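Local coordinates for protein cytochrome P450 RhF (Acinetobacter radioresistens, PDB 6RO8) that probably acts as a heme-dependent monooxygenase, this chain being the P450 heme domain of a longer protein that also carries an iron-sulfur reductase part, at residues G218-Y223 and M263-M268. Residues are numbered along the deposited sequence; the frame is centred on the assembly and turned at random.
Sequences GQFWEY and MMMAIM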
loop_
_atom_site.group_PDB
_atom_site.type_symbol
_atom_site.label_atom_id
_atom_site.label_comp_id
_atom_site.label_asym_id
_atom_site.label_seq_id
_atom_site.Cartn_x
_atom_site.Cartn_y
_atom_site.Cartn_z
ATOM N N GLY A 218 14.582 14.023 -2.628
ATOM C CA GLY A 218 15.645 14.583 -1.812
ATOM C C GLY A 218 15.113 15.504 -0.731
ATOM O O GLY A 218 15.471 15.381 0.446
ATOM N N GLN A 219 14.243 16.440 -1.115
ATOM C CA GLN A 219 13.650 17.339 -0.134
ATOM C C GLN A 219 12.884 16.565 0.927
ATOM O O GLN A 219 13.008 16.847 2.123
ATOM C CB GLN A 219 12.742 18.337 -0.833
ATOM C CG GLN A 219 13.460 19.179 -1.863
ATOM C CD GLN A 219 12.509 20.096 -2.586
ATOM O OE1 GLN A 219 11.335 20.190 -2.223
ATOM N NE2 GLN A 219 12.996 20.764 -3.622
ATOM N N PHE A 220 12.088 15.584 0.501
ATOM C CA PHE A 220 11.418 14.674 1.427
ATOM C C PHE A 220 12.387 14.135 2.478
ATOM O O PHE A 220 12.098 14.160 3.676
ATOM C CB PHE A 220 10.781 13.530 0.627
ATOM C CG PHE A 220 9.716 12.771 1.368
ATOM C CD1 PHE A 220 9.301 13.170 2.633
ATOM C CD2 PHE A 220 9.137 11.643 0.794
ATOM C CE1 PHE A 220 8.326 12.461 3.301
ATOM C CE2 PHE A 220 8.168 10.945 1.448
ATOM C CZ PHE A 220 7.761 11.352 2.707
ATOM N N TRP A 221 13.541 13.637 2.043
ATOM C CA TRP A 221 14.557 13.177 2.982
ATOM C C TRP A 221 14.979 14.298 3.923
ATOM O O TRP A 221 15.039 14.113 5.144
ATOM C CB TRP A 221 15.772 12.638 2.220
ATOM C CG TRP A 221 16.829 12.074 3.113
ATOM C CD1 TRP A 221 17.997 12.674 3.491
ATOM C CD2 TRP A 221 16.815 10.793 3.750
ATOM N NE1 TRP A 221 18.709 11.843 4.323
ATOM C CE2 TRP A 221 18.005 10.682 4.499
ATOM C CE3 TRP A 221 15.912 9.729 3.759
ATOM C CZ2 TRP A 221 18.314 9.554 5.250
ATOM C CZ3 TRP A 221 16.217 8.609 4.509
ATOM C CH2 TRP A 221 17.410 8.530 5.244
ATOM N N GLU A 222 15.284 15.469 3.366
ATOM C CA GLU A 222 15.694 16.593 4.192
ATOM C C GLU A 222 14.602 16.990 5.167
ATOM O O GLU A 222 14.880 17.247 6.345
ATOM C CB GLU A 222 16.064 17.773 3.311
ATOM C CG GLU A 222 16.746 18.881 4.046
ATOM C CD GLU A 222 17.339 19.879 3.089
ATOM O OE1 GLU A 222 16.603 20.307 2.175
ATOM O OE2 GLU A 222 18.532 20.228 3.240
ATOM N N TYR A 223 13.354 17.042 4.698
ATOM C CA TYR A 223 12.235 17.381 5.574
ATOM C C TYR A 223 12.162 16.436 6.777
ATOM O O TYR A 223 12.115 16.883 7.930
ATOM C CB TYR A 223 10.919 17.355 4.786
ATOM C CG TYR A 223 9.699 17.637 5.645
ATOM C CD1 TYR A 223 9.358 18.942 6.005
ATOM C CD2 TYR A 223 8.892 16.597 6.101
ATOM C CE1 TYR A 223 8.249 19.204 6.790
ATOM C CE2 TYR A 223 7.774 16.850 6.896
ATOM C CZ TYR A 223 7.463 18.156 7.236
ATOM O OH TYR A 223 6.366 18.427 8.015
ATOM N N MET A 263 12.916 5.307 8.437
ATOM C CA MET A 263 11.527 5.000 8.761
ATOM C C MET A 263 10.673 6.261 8.750
ATOM O O MET A 263 9.536 6.240 8.272
ATOM C CB MET A 263 11.433 4.277 10.109
ATOM C CG MET A 263 10.022 3.771 10.469
ATOM S SD MET A 263 9.368 2.585 9.268
ATOM C CE MET A 263 8.671 1.334 10.328
ATOM N N MET A 264 11.207 7.372 9.259
ATOM C CA MET A 264 10.472 8.632 9.210
ATOM C C MET A 264 9.896 8.856 7.819
ATOM O O MET A 264 8.682 9.004 7.650
ATOM C CB MET A 264 11.384 9.801 9.599
ATOM C CG MET A 264 11.258 10.260 11.040
ATOM S SD MET A 264 9.596 10.778 11.533
ATOM C CE MET A 264 9.424 12.248 10.556
ATOM N N MET A 265 10.759 8.846 6.796
ATOM C CA MET A 265 10.300 9.150 5.445
ATOM C C MET A 265 9.406 8.058 4.890
ATOM O O MET A 265 8.363 8.351 4.296
ATOM C CB MET A 265 11.479 9.369 4.505
ATOM C CG MET A 265 11.104 10.247 3.339
ATOM S SD MET A 265 12.368 10.309 2.043
ATOM C CE MET A 265 12.845 8.610 1.940
ATOM N N ALA A 266 9.794 6.801 5.072
ATOM C CA ALA A 266 8.989 5.717 4.531
ATOM C C ALA A 266 7.621 5.660 5.212
ATOM O O ALA A 266 6.578 5.570 4.547
ATOM C CB ALA A 266 9.742 4.394 4.686
ATOM N N ILE A 267 7.603 5.760 6.544
ATOM C CA ILE A 267 6.348 5.591 7.267
ATOM C C ILE A 267 5.413 6.777 7.028
ATOM O O ILE A 267 4.186 6.631 7.107
ATOM C CB ILE A 267 6.607 5.335 8.771
ATOM C CG1 ILE A 267 5.481 4.470 9.344
ATOM C CG2 ILE A 267 6.747 6.642 9.554
ATOM C CD1 ILE A 267 5.201 3.221 8.518
ATOM N N MET A 268 5.962 7.950 6.682
ATOM C CA MET A 268 5.119 9.107 6.401
ATOM C C MET A 268 4.416 9.028 5.070
ATOM O O MET A 268 3.642 9.939 4.755
ATOM C CB MET A 268 5.923 10.393 6.461
ATOM C CG MET A 268 6.157 10.820 7.877
ATOM S SD MET A 268 6.980 12.413 7.948
ATOM C CE MET A 268 6.443 13.148 6.421
#
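M265 reaches from helix 257-270 into the angle between F220 and W221 of helix 207-233. Its bond from CA to CB is directed at the facing helix. M265 CG, placed anti to the backbone N (chi1 -155°), sits over the centre of the F220 ring as a CH-pi contact, 3.2 Å from the centroid and almost on the ring normal. M265 SD continues over the F220 ring, 4.0 Å from its centroid, in a Met-aromatic contact, and stands at the edge of the W221 six-membered ring in a second. A bend at chi3 (43°) then turns M265 CE to the indole edge, 3.7 Å from W221 CE3. An unbranched, flexible thioether suits this place, since it can follow one ring face and finish at another ring's edge.

The flat F220 ring also offers an edge to M268, whose slim CE methyl lies 3.7 Å from F220 CE1 and 4.0 Å from Y223 CE2. Amphipathic Y223 lends that edge while its OH makes a weak hydrogen bond to D185. F193 stacks on F220, and H261 NE2 hydrogen-bonds to W221 O.

The short helical axes pass 9.3 Å apart at 115°, the gap filled by F220, M265 and M268. This is consistent with helix G (207-233) crossing the N-terminal part of the long helix I, which runs on to the bound-histidine pocket in this cytochrome P450 fold.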